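Putative TetR-family transcriptional regulator (Syntrophomonas wolfei subsp. wolfei, PDB 3LWJ) probably binds DNA through a helix-turn-helix domain and regulates transcription, as TetR-family proteins generally do. Local coordinates at residues A[65-70]-A[101-106]; A[59-64]-A[124-129]; A[130-135]-A[159-164]; A[73-78]-A[94-99]. One frame throughout, in Å; residues are numbered along the deposited sequence.

Overall arrangement
All four contacts are helix packing within one subunit. Contacts 1, 2 and 4 share helix 56-79, which meets helix 118-144 in contact 2, helix 85-102 in contact 4, and the junction of 85-102 with 104-113 in contact 1. Contacts 2 and 3 follow one another along helix 118-144; both are buried and reach the second subunit, but contact 2 rests on leucines and a phenylalanine with polar chains at its margin, whereas contact 3 encloses a tyrosine, a glutamate and a water. Contacts 1 and 4 are only partly buried: contact 1 combines a phenylalanine with an amide hydrogen bond at the helix break, while contact 4 has no hydrogen bond across it. Phe67 touches both Phe127 and Val99.

Contact 1. Residues A[65-70]-A[101-106]; sequences EDFAKQ and AQNETL
Phe67 and Leu106 both swing their CG trans to the backbone nitrogen (chi1 -159° for the phenylalanine), which sends the two side chains past each other in opposite directions until they overlap. The methyl CD2 of Leu106 sits over one face of the Phe67 ring, 4.0 Å from the centroid and 28° off the ring normal, a CH-pi contact whose nearest ring atom is CD2, 3.6 Å from Leu106 CD2. On its CE1 side the ring meets Asn103, with Phe67 CE1 3.6 Å from Asn103 CB. A broad, flat apolar group suits this place, since one ring takes the leucine methyl and, obliquely, the asparagine's carbon stem on the same side. With the ring cut back to an alanine here, Leu106 CD2 would probably lose the face it rests on and a gap would open beside Asn103 CB.

Polar groups flank this apolar centre. Gln70, extended toward the other segment, accepts at OE1 a long and bent hydrogen bond from Asn103 ND2 (3.3 Å, 140° at the hydrogen), while the same ND2 also donates to the backbone oxygen of Val99, so the amide nitrogen is gripped twice. Gln102 brings OE1 within 3.5 Å of Gln70 NE2, the two amides lying nearly coplanar on the more exposed side. Asparagine suits residue 103 because the chain leaves helical geometry there and its short amide can turn back to the preceding turn. The arrangement is that of a break between helices 85-102 and 104-113, packed against the long helix 56-79 that follows the predicted helix-turn-helix of this TetR-family protein.

Contact 2. Residues A[59-64]-A[124-129]; sequences ILKNLL and LKQFED
Leu64 and Phe127 form the tight part of this contact, where the two backbones come nearest. The side chains cross at about a right angle: Leu64 CD2 stands almost squarely over the centre of the Phe127 ring, 4.1 Å from the centroid and 11° off the normal, while Leu64 CB packs 3.8 Å from Phe127 CD1. The backbone joins in as well, for Leu64 O lies 3.3 Å from Phe127 CD1. Phe127 holds its CG trans to the backbone nitrogen (chi1 170°), which lays the ring under the leucine branch. The other methyl, Leu64 CD1, turns to Leu124 CD1 at 3.9 Å, and Leu60 CD2 reaches the same Leu124 CD1 at 4.1 Å; Leu124 was modelled in two conformers, and these distances hold for one of them. Branched leucines suit this place because one residue can touch a ring with one methyl and an aliphatic neighbour with the other.

The axes of 59-64 and 124-129 run nearly parallel, 15° apart and 9.6 Å at closest approach; here helix 56-79, which leads out of the predicted helix-turn-helix, lies alongside helix 118-144 of the all-helical regulatory core of the TetR fold. Tyr110 of helix 104-113 meets the Phe127 ring edge-to-face.

Toward solvent the packing gives way: Lys61, bent in its outer half, passes obliquely by Gln126, long polar chains that suit partly exposed and exposed positions. Farther round helix 118-144, where Lys125 packs on Ala176 of the second subunit, Lys125 NZ forms a salt bridge of 2.6 Å to Asp129 OD2 on its syn lone pair, one turn along.

Contact 3. Residues A[130-135]-A[159-164]; sequences RLLEFY and SILAIE
Tyr135 reaches from helix 118-144 toward Ile160, Leu161 and Glu164 and can be followed outward. From CB, CG lies trans to the carbonyl carbon (chi1 -62°), bringing the ring back over its own helix, where the oxygen of Leu131 lies above one face near the rim. Halfway out, CD2 and CE2 run beside the isoleucine branch, with Tyr135 CE2 3.9 Å from Ile160 CG2; CE2 also touches Leu161. CZ comes next, 3.7 Å from Glu164 OE1, and Tyr135 OH ends 3.0 Å from that same oxygen, ring and carboxylate turned 78° apart. A water closes the polar end: it donates to Glu164 OE2 at 2.6 Å and lies 2.7 Å from Tyr135 OH, a weak hydrogen bond. Tyrosine suits this place, apolar along its flank and with a hydroxyl at its tip, beside the carboxylate and the water. A phenylalanine in its place would probably leave the water held by Glu164 without its phenolic neighbour.

The axes of 130-135 and 159-164, on helices 118-144 and 153-173, are inclined at 131°, within the all-helical core that in TetR-family regulators commonly holds the ligand pocket; a bound 1,2-ethanediol, probably from the crystallisation liquor, lies about 4 Å from the Tyr135 side chain.

Leucines fill the other end of the crossing. Leu161 sends CD2 to Leu132 CG at 3.8 Å and CD1 to Leu131 CD1 at 4.2 Å, meeting both at about right angles. The second subunit also packs here, its Lys170 on Leu132 and its Phe166 on Ala162.

Contact 4. Residues A[73-78]-A[94-99]; sequences SSISEY and RLTMEV
Leu95 CD1 meets Tyr78 at the root of its ring, 3.9 Å from Tyr78 CB, and comes to the ring obliquely. Farther out, Glu87, Glu91 and Thr92 of helix 85-102 touch the tyrosine side chain, which remains partly exposed; an aromatic with a polar tip fits such a margin.

Leu95 has the largest share of the contact. With CG trans to its carbonyl carbon (chi1 -84°) and the chain then extended, its CD1 methyl enters between turns of the other helix, 3.8 Å from Ser74 O and 4.3 Å from Ile75 CA as well as against Tyr78. Leucine suits the position because it is long enough to reach the opposite backbone, where Ser74 offers its carbonyl oxygen to the methyl.

The two segments belong to successive helices, 56-79 and 85-102, which run roughly antiparallel as a helical hairpin; the axes of 73-78 and 94-99 are inclined at 146° and approach to 9.9 Å. The hairpin belongs to the all-helical regulatory core of the TetR fold.

On the buried flank Ile75 packs nearby. Extended to its tip, it brings CD1 to 3.7 Å from Thr96 OG1, a van der Waals contact, as CD1 is a methyl; the hydroxyl itself bonds to the backbone oxygen of Thr92, and being engaged within its own helix it lets a threonine sit buried beside an apolar side chain. Ser74 OG, bonded to Gln70 O, lies 4.0 Å from Val99 CG2, a contact left uncertain because the serine was modelled in two conformers.

Contact 1. Residues A[65-70]-A[101-106]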
# COMPACT_ATOMS: atom_id res chain seq x y z
N GLU A 65 -18.60 1.24 1.65
CA GLU A 65 -19.40 0.91 2.84
C GLU A 65 -19.94 -0.52 2.80
O GLU A 65 -19.87 -1.25 3.79
CB GLU A 65 -20.61 1.83 2.97
CG GLU A 65 -20.29 3.17 3.60
CD GLU A 65 -21.41 4.21 3.42
OE1 GLU A 65 -22.53 3.86 2.94
OE2 GLU A 65 -21.16 5.39 3.76
N ASP A 66 -20.52 -0.89 1.67
CA ASP A 66 -21.03 -2.23 1.46
C ASP A 66 -19.89 -3.23 1.57
O ASP A 66 -20.05 -4.29 2.13
CB ASP A 66 -21.64 -2.32 0.07
CG ASP A 66 -23.00 -1.59 -0.01
OD1 ASP A 66 -23.41 -0.98 0.99
OD2 ASP A 66 -23.65 -1.61 -1.08
N PHE A 67 -18.73 -2.86 1.03
CA PHE A 67 -17.54 -3.72 1.01
C PHE A 67 -17.03 -3.98 2.43
O PHE A 67 -16.82 -5.12 2.83
CB PHE A 67 -16.48 -3.02 0.16
CG PHE A 67 -15.37 -3.89 -0.41
CD1 PHE A 67 -15.48 -5.28 -0.55
CD2 PHE A 67 -14.22 -3.26 -0.89
CE1 PHE A 67 -14.44 -6.01 -1.13
CE2 PHE A 67 -13.19 -3.98 -1.47
CZ PHE A 67 -13.31 -5.37 -1.60
N ALA A 68 -16.84 -2.90 3.19
CA ALA A 68 -16.43 -3.01 4.61
C ALA A 68 -17.42 -3.87 5.38
O ALA A 68 -17.05 -4.68 6.20
CB ALA A 68 -16.33 -1.59 5.28
N LYS A 69 -18.70 -3.65 5.11
CA LYS A 69 -19.75 -4.33 5.79
C LYS A 69 -19.69 -5.84 5.53
O LYS A 69 -19.91 -6.64 6.44
CB LYS A 69 -21.10 -3.76 5.36
CG LYS A 69 -22.23 -4.32 6.18
CD LYS A 69 -23.59 -3.81 5.76
CE LYS A 69 -24.64 -4.40 6.69
NZ LYS A 69 -26.00 -4.14 6.21
N GLN A 70 -19.42 -6.22 4.29
CA GLN A 70 -19.31 -7.64 3.93
C GLN A 70 -18.06 -8.32 4.56
O GLN A 70 -18.15 -9.46 5.05
CB GLN A 70 -19.30 -7.76 2.41
CG GLN A 70 -19.38 -9.19 1.84
CD GLN A 70 -19.13 -9.20 0.33
OE1 GLN A 70 -19.16 -8.14 -0.32
NE2 GLN A 70 -18.85 -10.39 -0.23
N ALA A 101 -11.62 -11.08 -3.55
CA ALA A 101 -11.75 -11.83 -4.81
C ALA A 101 -13.20 -11.90 -5.36
O ALA A 101 -13.41 -11.91 -6.58
CB ALA A 101 -11.16 -13.24 -4.67
N GLN A 102 -14.18 -11.94 -4.46
CA GLN A 102 -15.59 -11.94 -4.87
C GLN A 102 -16.02 -10.59 -5.42
O GLN A 102 -17.00 -10.53 -6.16
CB GLN A 102 -16.50 -12.34 -3.71
CG GLN A 102 -16.57 -13.87 -3.50
CD GLN A 102 -16.87 -14.26 -2.06
OE1 GLN A 102 -17.44 -13.47 -1.28
NE2 GLN A 102 -16.48 -15.49 -1.70
N ASN A 103 -15.30 -9.53 -5.04
CA ASN A 103 -15.53 -8.17 -5.52
C ASN A 103 -14.31 -7.70 -6.30
O ASN A 103 -13.66 -6.71 -5.91
CB ASN A 103 -15.75 -7.22 -4.31
CG ASN A 103 -17.00 -7.58 -3.50
OD1 ASN A 103 -18.02 -6.88 -3.60
ND2 ASN A 103 -16.94 -8.67 -2.70
N GLU A 104 -13.99 -8.42 -7.37
CA GLU A 104 -12.75 -8.21 -8.10
C GLU A 104 -12.66 -6.84 -8.75
O GLU A 104 -11.61 -6.19 -8.70
CB GLU A 104 -12.56 -9.28 -9.16
CG GLU A 104 -11.17 -9.20 -9.81
CD GLU A 104 -10.78 -10.46 -10.57
OE1 GLU A 104 -11.12 -11.58 -10.13
OE2 GLU A 104 -10.10 -10.34 -11.61
N THR A 105 -13.75 -6.40 -9.36
CA THR A 105 -13.70 -5.15 -10.09
C THR A 105 -13.56 -3.96 -9.08
O THR A 105 -12.79 -3.01 -9.32
CB THR A 105 -14.90 -5.06 -11.03
OG1 THR A 105 -16.09 -5.16 -10.24
CG2 THR A 105 -14.88 -6.26 -12.09
N LEU A 106 -14.24 -4.04 -7.94
CA LEU A 106 -14.11 -3.04 -6.88
C LEU A 106 -12.72 -3.06 -6.24
O LEU A 106 -12.16 -1.99 -5.95
CB LEU A 106 -15.21 -3.24 -5.81
CG LEU A 106 -15.21 -2.27 -4.62
CD1 LEU A 106 -15.15 -0.80 -5.09
CD2 LEU A 106 -16.39 -2.51 -3.72

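Contact 2. Residues A[59-64]-A[124-129]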
# COMPACT_ATOMS: atom_id res chain seq x y z
N ILE A 59 -21.09 7.74 -4.68
CA ILE A 59 -21.21 6.36 -5.18
C ILE A 59 -20.05 5.50 -4.64
O ILE A 59 -20.27 4.42 -4.08
CB ILE A 59 -21.33 6.28 -6.72
CG1 ILE A 59 -22.73 6.75 -7.14
CG2 ILE A 59 -21.12 4.86 -7.20
CD1 ILE A 59 -22.86 7.15 -8.56
N LEU A 60 -18.83 6.03 -4.74
CA LEU A 60 -17.64 5.37 -4.24
C LEU A 60 -17.79 5.09 -2.74
O LEU A 60 -17.53 3.97 -2.32
CB LEU A 60 -16.37 6.20 -4.56
CG LEU A 60 -15.01 5.59 -4.19
CD1 LEU A 60 -14.78 4.30 -4.94
CD2 LEU A 60 -13.80 6.54 -4.39
N LYS A 61 -18.22 6.08 -1.92
CA LYS A 61 -18.41 5.82 -0.46
C LYS A 61 -19.38 4.67 -0.22
O LYS A 61 -19.18 3.85 0.69
CB LYS A 61 -18.93 7.06 0.33
CG LYS A 61 -17.88 8.19 0.60
CD LYS A 61 -18.45 9.36 1.48
CE LYS A 61 -17.93 10.79 1.06
NZ LYS A 61 -16.69 11.36 1.78
N ASN A 62 -20.46 4.64 -1.00
CA ASN A 62 -21.49 3.62 -0.86
C ASN A 62 -20.97 2.22 -1.29
O ASN A 62 -21.25 1.23 -0.63
CB ASN A 62 -22.77 4.03 -1.59
CG ASN A 62 -23.64 5.03 -0.78
OD1 ASN A 62 -24.65 4.64 -0.21
ND2 ASN A 62 -23.24 6.30 -0.72
N LEU A 63 -20.21 2.15 -2.38
CA LEU A 63 -19.55 0.90 -2.79
C LEU A 63 -18.62 0.39 -1.69
O LEU A 63 -18.63 -0.78 -1.37
CB LEU A 63 -18.74 1.12 -4.08
CG LEU A 63 -19.54 1.27 -5.37
CD1 LEU A 63 -18.67 1.86 -6.47
CD2 LEU A 63 -20.13 -0.06 -5.80
N LEU A 64 -17.85 1.28 -1.07
CA LEU A 64 -16.89 0.86 -0.05
C LEU A 64 -17.53 0.55 1.32
O LEU A 64 -17.02 -0.30 2.07
CB LEU A 64 -15.79 1.90 0.11
CG LEU A 64 -14.88 2.16 -1.09
CD1 LEU A 64 -14.05 3.45 -0.89
CD2 LEU A 64 -13.96 0.97 -1.35
N LEU A 124 -11.46 6.68 0.65
CA LEU A 124 -10.73 5.47 1.00
C LEU A 124 -10.41 5.50 2.48
O LEU A 124 -10.35 4.46 3.09
CB LEU A 124 -9.49 5.27 0.13
CG LEU A 124 -9.74 4.42 -1.14
CD1 LEU A 124 -10.74 5.09 -2.13
CD2 LEU A 124 -8.43 4.13 -1.84
N LYS A 125 -10.24 6.71 3.05
CA LYS A 125 -9.85 6.84 4.47
C LYS A 125 -10.96 6.37 5.38
O LYS A 125 -10.71 5.71 6.37
CB LYS A 125 -9.41 8.28 4.84
CG LYS A 125 -8.76 8.34 6.25
CD LYS A 125 -8.28 9.77 6.63
CE LYS A 125 -7.78 9.82 8.06
NZ LYS A 125 -8.87 9.54 9.06
N GLN A 126 -12.20 6.63 4.99
CA GLN A 126 -13.33 6.17 5.79
C GLN A 126 -13.45 4.65 5.76
O GLN A 126 -13.69 4.02 6.79
CB GLN A 126 -14.62 6.88 5.33
CG GLN A 126 -14.51 8.37 5.53
CD GLN A 126 -15.76 9.15 5.14
OE1 GLN A 126 -16.88 8.63 5.23
NE2 GLN A 126 -15.56 10.41 4.72
N PHE A 127 -13.28 4.07 4.59
CA PHE A 127 -13.26 2.62 4.41
C PHE A 127 -12.11 1.98 5.24
O PHE A 127 -12.33 1.14 6.12
CB PHE A 127 -13.13 2.34 2.91
CG PHE A 127 -12.86 0.92 2.58
CD1 PHE A 127 -13.84 -0.03 2.75
CD2 PHE A 127 -11.62 0.52 2.11
CE1 PHE A 127 -13.62 -1.35 2.46
CE2 PHE A 127 -11.38 -0.82 1.82
CZ PHE A 127 -12.38 -1.75 1.99
N GLU A 128 -10.89 2.45 5.03
CA GLU A 128 -9.72 1.93 5.75
C GLU A 128 -9.78 2.14 7.27
O GLU A 128 -9.45 1.21 8.01
CB GLU A 128 -8.44 2.50 5.11
CG GLU A 128 -8.23 1.80 3.73
CD GLU A 128 -7.01 2.20 2.95
OE1 GLU A 128 -6.47 3.30 3.16
OE2 GLU A 128 -6.61 1.40 2.09
N ASP A 129 -10.23 3.31 7.73
CA ASP A 129 -10.36 3.59 9.19
C ASP A 129 -11.34 2.61 9.82
O ASP A 129 -11.14 2.16 10.97
CB ASP A 129 -10.85 5.04 9.45
CG ASP A 129 -9.74 6.09 9.32
OD1 ASP A 129 -8.54 5.73 9.12
OD2 ASP A 129 -10.08 7.29 9.42

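Contact 3. Residues A[130-135]-A[159-164]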
# COMPACT_ATOMS: atom_id res chain seq x y z
N ARG A 130 -12.38 2.27 9.08
CA ARG A 130 -13.40 1.34 9.58
C ARG A 130 -12.82 -0.06 9.78
O ARG A 130 -13.03 -0.69 10.83
CB ARG A 130 -14.57 1.26 8.62
CG ARG A 130 -15.73 0.37 9.10
CD ARG A 130 -16.96 0.64 8.29
NE ARG A 130 -18.03 -0.32 8.56
CZ ARG A 130 -19.10 -0.46 7.78
NH1 ARG A 130 -19.23 0.28 6.67
NH2 ARG A 130 -20.02 -1.35 8.09
N LEU A 131 -12.10 -0.54 8.77
CA LEU A 131 -11.39 -1.81 8.86
C LEU A 131 -10.33 -1.76 9.98
O LEU A 131 -10.24 -2.68 10.80
CB LEU A 131 -10.75 -2.16 7.52
CG LEU A 131 -11.68 -2.49 6.36
CD1 LEU A 131 -10.81 -2.83 5.20
CD2 LEU A 131 -12.73 -3.62 6.67
N LEU A 132 -9.54 -0.69 10.03
CA LEU A 132 -8.52 -0.56 11.07
C LEU A 132 -9.07 -0.62 12.50
O LEU A 132 -8.49 -1.31 13.36
CB LEU A 132 -7.68 0.72 10.88
CG LEU A 132 -6.73 0.68 9.68
CD1 LEU A 132 -6.31 2.13 9.28
CD2 LEU A 132 -5.51 -0.20 9.97
N GLU A 133 -10.19 0.08 12.74
CA GLU A 133 -10.85 0.05 14.03
C GLU A 133 -11.34 -1.36 14.35
O GLU A 133 -11.11 -1.87 15.43
CB GLU A 133 -12.03 1.05 14.09
CG GLU A 133 -11.62 2.54 14.29
N PHE A 134 -11.99 -2.02 13.40
CA PHE A 134 -12.38 -3.42 13.63
C PHE A 134 -11.18 -4.31 13.95
O PHE A 134 -11.21 -5.09 14.89
CB PHE A 134 -13.08 -3.97 12.38
CG PHE A 134 -13.68 -5.33 12.59
CD1 PHE A 134 -14.66 -5.52 13.58
CD2 PHE A 134 -13.27 -6.42 11.82
CE1 PHE A 134 -15.23 -6.78 13.78
CE2 PHE A 134 -13.81 -7.67 12.02
CZ PHE A 134 -14.80 -7.86 13.00
N TYR A 135 -10.11 -4.21 13.16
CA TYR A 135 -8.94 -5.05 13.40
C TYR A 135 -8.37 -4.74 14.78
O TYR A 135 -7.95 -5.64 15.50
CB TYR A 135 -7.84 -4.83 12.35
CG TYR A 135 -8.18 -5.17 10.90
CD1 TYR A 135 -9.25 -6.00 10.56
CD2 TYR A 135 -7.40 -4.67 9.85
CE1 TYR A 135 -9.55 -6.31 9.24
CE2 TYR A 135 -7.68 -5.02 8.50
CZ TYR A 135 -8.76 -5.84 8.22
OH TYR A 135 -9.08 -6.20 6.93
N SER A 159 -0.41 -2.89 9.82
CA SER A 159 0.36 -3.89 9.09
C SER A 159 -0.49 -4.91 8.39
O SER A 159 -0.15 -5.34 7.26
CB SER A 159 1.41 -4.56 9.99
OG SER A 159 0.87 -5.52 10.88
N ILE A 160 -1.60 -5.31 9.03
CA ILE A 160 -2.57 -6.24 8.42
C ILE A 160 -3.20 -5.61 7.19
O ILE A 160 -3.13 -6.16 6.09
CB ILE A 160 -3.68 -6.65 9.40
CG1 ILE A 160 -3.07 -7.37 10.62
CG2 ILE A 160 -4.69 -7.54 8.68
CD1 ILE A 160 -4.10 -7.55 11.80
N LEU A 161 -3.70 -4.39 7.35
CA LEU A 161 -4.28 -3.68 6.24
C LEU A 161 -3.28 -3.48 5.12
O LEU A 161 -3.59 -3.73 3.97
CB LEU A 161 -4.88 -2.33 6.65
CG LEU A 161 -5.69 -1.62 5.53
CD1 LEU A 161 -6.68 -2.55 4.87
CD2 LEU A 161 -6.42 -0.39 6.07
N ALA A 162 -2.06 -3.07 5.47
CA ALA A 162 -1.03 -2.77 4.46
C ALA A 162 -0.68 -3.97 3.60
O ALA A 162 -0.59 -3.87 2.36
CB ALA A 162 0.23 -2.16 5.12
N ILE A 163 -0.44 -5.12 4.21
CA ILE A 163 -0.06 -6.31 3.43
C ILE A 163 -1.24 -6.77 2.58
O ILE A 163 -1.08 -7.30 1.44
CB ILE A 163 0.53 -7.45 4.31
CG1 ILE A 163 1.24 -8.52 3.46
CG2 ILE A 163 -0.51 -8.12 5.16
CD1 ILE A 163 2.10 -8.01 2.36
N GLU A 164 -2.43 -6.64 3.12
CA GLU A 164 -3.63 -7.00 2.36
C GLU A 164 -3.75 -6.07 1.15
O GLU A 164 -3.98 -6.51 0.05
CB GLU A 164 -4.87 -6.94 3.25
CG GLU A 164 -4.94 -8.07 4.25
CD GLU A 164 -6.14 -8.01 5.15
OE1 GLU A 164 -6.73 -6.93 5.29
OE2 GLU A 164 -6.46 -9.05 5.76
O HOH W 1 -8.44 -8.81 7.43

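Contact 4. Residues A[73-78]-A[94-99]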
# COMPACT_ATOMS: atom_id res chain seq x y z
N SER A 73 -18.80 -8.52 8.51
CA SER A 73 -19.85 -9.51 8.84
C SER A 73 -19.42 -10.95 8.55
O SER A 73 -19.77 -11.88 9.31
CB SER A 73 -21.17 -9.19 8.12
OG SER A 73 -21.03 -9.31 6.72
N SER A 74 -18.64 -11.17 7.51
CA SER A 74 -18.07 -12.50 7.28
C SER A 74 -17.20 -12.95 8.47
O SER A 74 -17.30 -14.07 8.94
CB SER A 74 -17.24 -12.51 6.01
OG SER A 74 -18.05 -12.12 4.91
N ILE A 75 -16.35 -12.05 8.95
CA ILE A 75 -15.46 -12.34 10.07
C ILE A 75 -16.30 -12.58 11.35
O ILE A 75 -16.13 -13.59 12.06
CB ILE A 75 -14.46 -11.18 10.27
CG1 ILE A 75 -13.48 -11.09 9.07
CG2 ILE A 75 -13.63 -11.38 11.54
CD1 ILE A 75 -12.53 -9.90 9.12
N SER A 76 -17.22 -11.65 11.62
CA SER A 76 -18.09 -11.72 12.82
C SER A 76 -18.95 -12.98 12.84
O SER A 76 -19.12 -13.60 13.89
CB SER A 76 -18.98 -10.48 12.92
OG SER A 76 -18.19 -9.32 12.89
N GLU A 77 -19.46 -13.38 11.69
CA GLU A 77 -20.16 -14.66 11.59
C GLU A 77 -19.27 -15.85 11.92
O GLU A 77 -19.69 -16.77 12.60
CB GLU A 77 -20.76 -14.83 10.19
CG GLU A 77 -22.01 -13.99 9.98
CD GLU A 77 -22.27 -13.63 8.52
OE1 GLU A 77 -21.67 -14.26 7.62
OE2 GLU A 77 -23.06 -12.69 8.29
N TYR A 78 -18.03 -15.85 11.44
CA TYR A 78 -17.10 -16.94 11.69
C TYR A 78 -16.78 -17.07 13.20
O TYR A 78 -16.61 -18.17 13.74
CB TYR A 78 -15.80 -16.72 10.89
CG TYR A 78 -14.69 -17.73 11.13
CD1 TYR A 78 -14.93 -19.08 11.06
CD2 TYR A 78 -13.40 -17.31 11.40
CE1 TYR A 78 -13.89 -20.00 11.25
CE2 TYR A 78 -12.38 -18.22 11.62
CZ TYR A 78 -12.62 -19.55 11.54
OH TYR A 78 -11.57 -20.41 11.74
N ARG A 94 -7.56 -15.15 5.39
CA ARG A 94 -8.07 -15.84 4.21
C ARG A 94 -9.50 -15.39 3.85
O ARG A 94 -9.76 -15.05 2.69
CB ARG A 94 -7.99 -17.35 4.36
CG ARG A 94 -8.77 -18.07 3.31
CD ARG A 94 -8.27 -19.48 2.99
NE ARG A 94 -7.77 -20.24 4.13
CZ ARG A 94 -6.70 -21.04 4.08
NH1 ARG A 94 -6.02 -21.15 2.94
NH2 ARG A 94 -6.32 -21.72 5.16
N LEU A 95 -10.41 -15.38 4.82
CA LEU A 95 -11.75 -14.84 4.58
C LEU A 95 -11.72 -13.48 3.94
O LEU A 95 -12.47 -13.25 2.99
CB LEU A 95 -12.59 -14.69 5.86
CG LEU A 95 -13.33 -15.90 6.34
CD1 LEU A 95 -14.11 -15.53 7.60
CD2 LEU A 95 -14.23 -16.46 5.23
N THR A 96 -10.91 -12.56 4.48
CA THR A 96 -10.89 -11.21 3.95
C THR A 96 -10.43 -11.26 2.51
O THR A 96 -11.01 -10.61 1.65
CB THR A 96 -9.95 -10.27 4.74
OG1 THR A 96 -10.36 -10.21 6.10
CG2 THR A 96 -9.94 -8.90 4.11
N MSE A 97 -9.38 -12.03 2.26
CA MSE A 97 -8.79 -12.09 0.90
C MSE A 97 -9.86 -12.67 -0.06
O MSE A 97 -9.96 -12.26 -1.24
CB MSE A 97 -7.47 -12.93 0.84
CG MSE A 97 -6.05 -12.27 1.34
SE MSE A 97 -6.17 -10.33 1.50
CE MSE A 97 -5.35 -9.81 -0.19
N GLU A 98 -10.69 -13.60 0.42
CA GLU A 98 -11.78 -14.13 -0.43
C GLU A 98 -12.88 -13.09 -0.71
O GLU A 98 -13.45 -13.08 -1.80
CB GLU A 98 -12.43 -15.41 0.15
CG GLU A 98 -11.50 -16.64 0.36
CD GLU A 98 -11.13 -17.43 -0.91
OE1 GLU A 98 -11.60 -17.07 -2.04
OE2 GLU A 98 -10.36 -18.43 -0.77
N VAL A 99 -13.19 -12.21 0.24
CA VAL A 99 -14.17 -11.15 -0.03
C VAL A 99 -13.59 -10.24 -1.14
O VAL A 99 -14.30 -9.89 -2.08
CB VAL A 99 -14.54 -10.34 1.25
CG1 VAL A 99 -15.45 -9.20 0.92
CG2 VAL A 99 -15.18 -11.24 2.30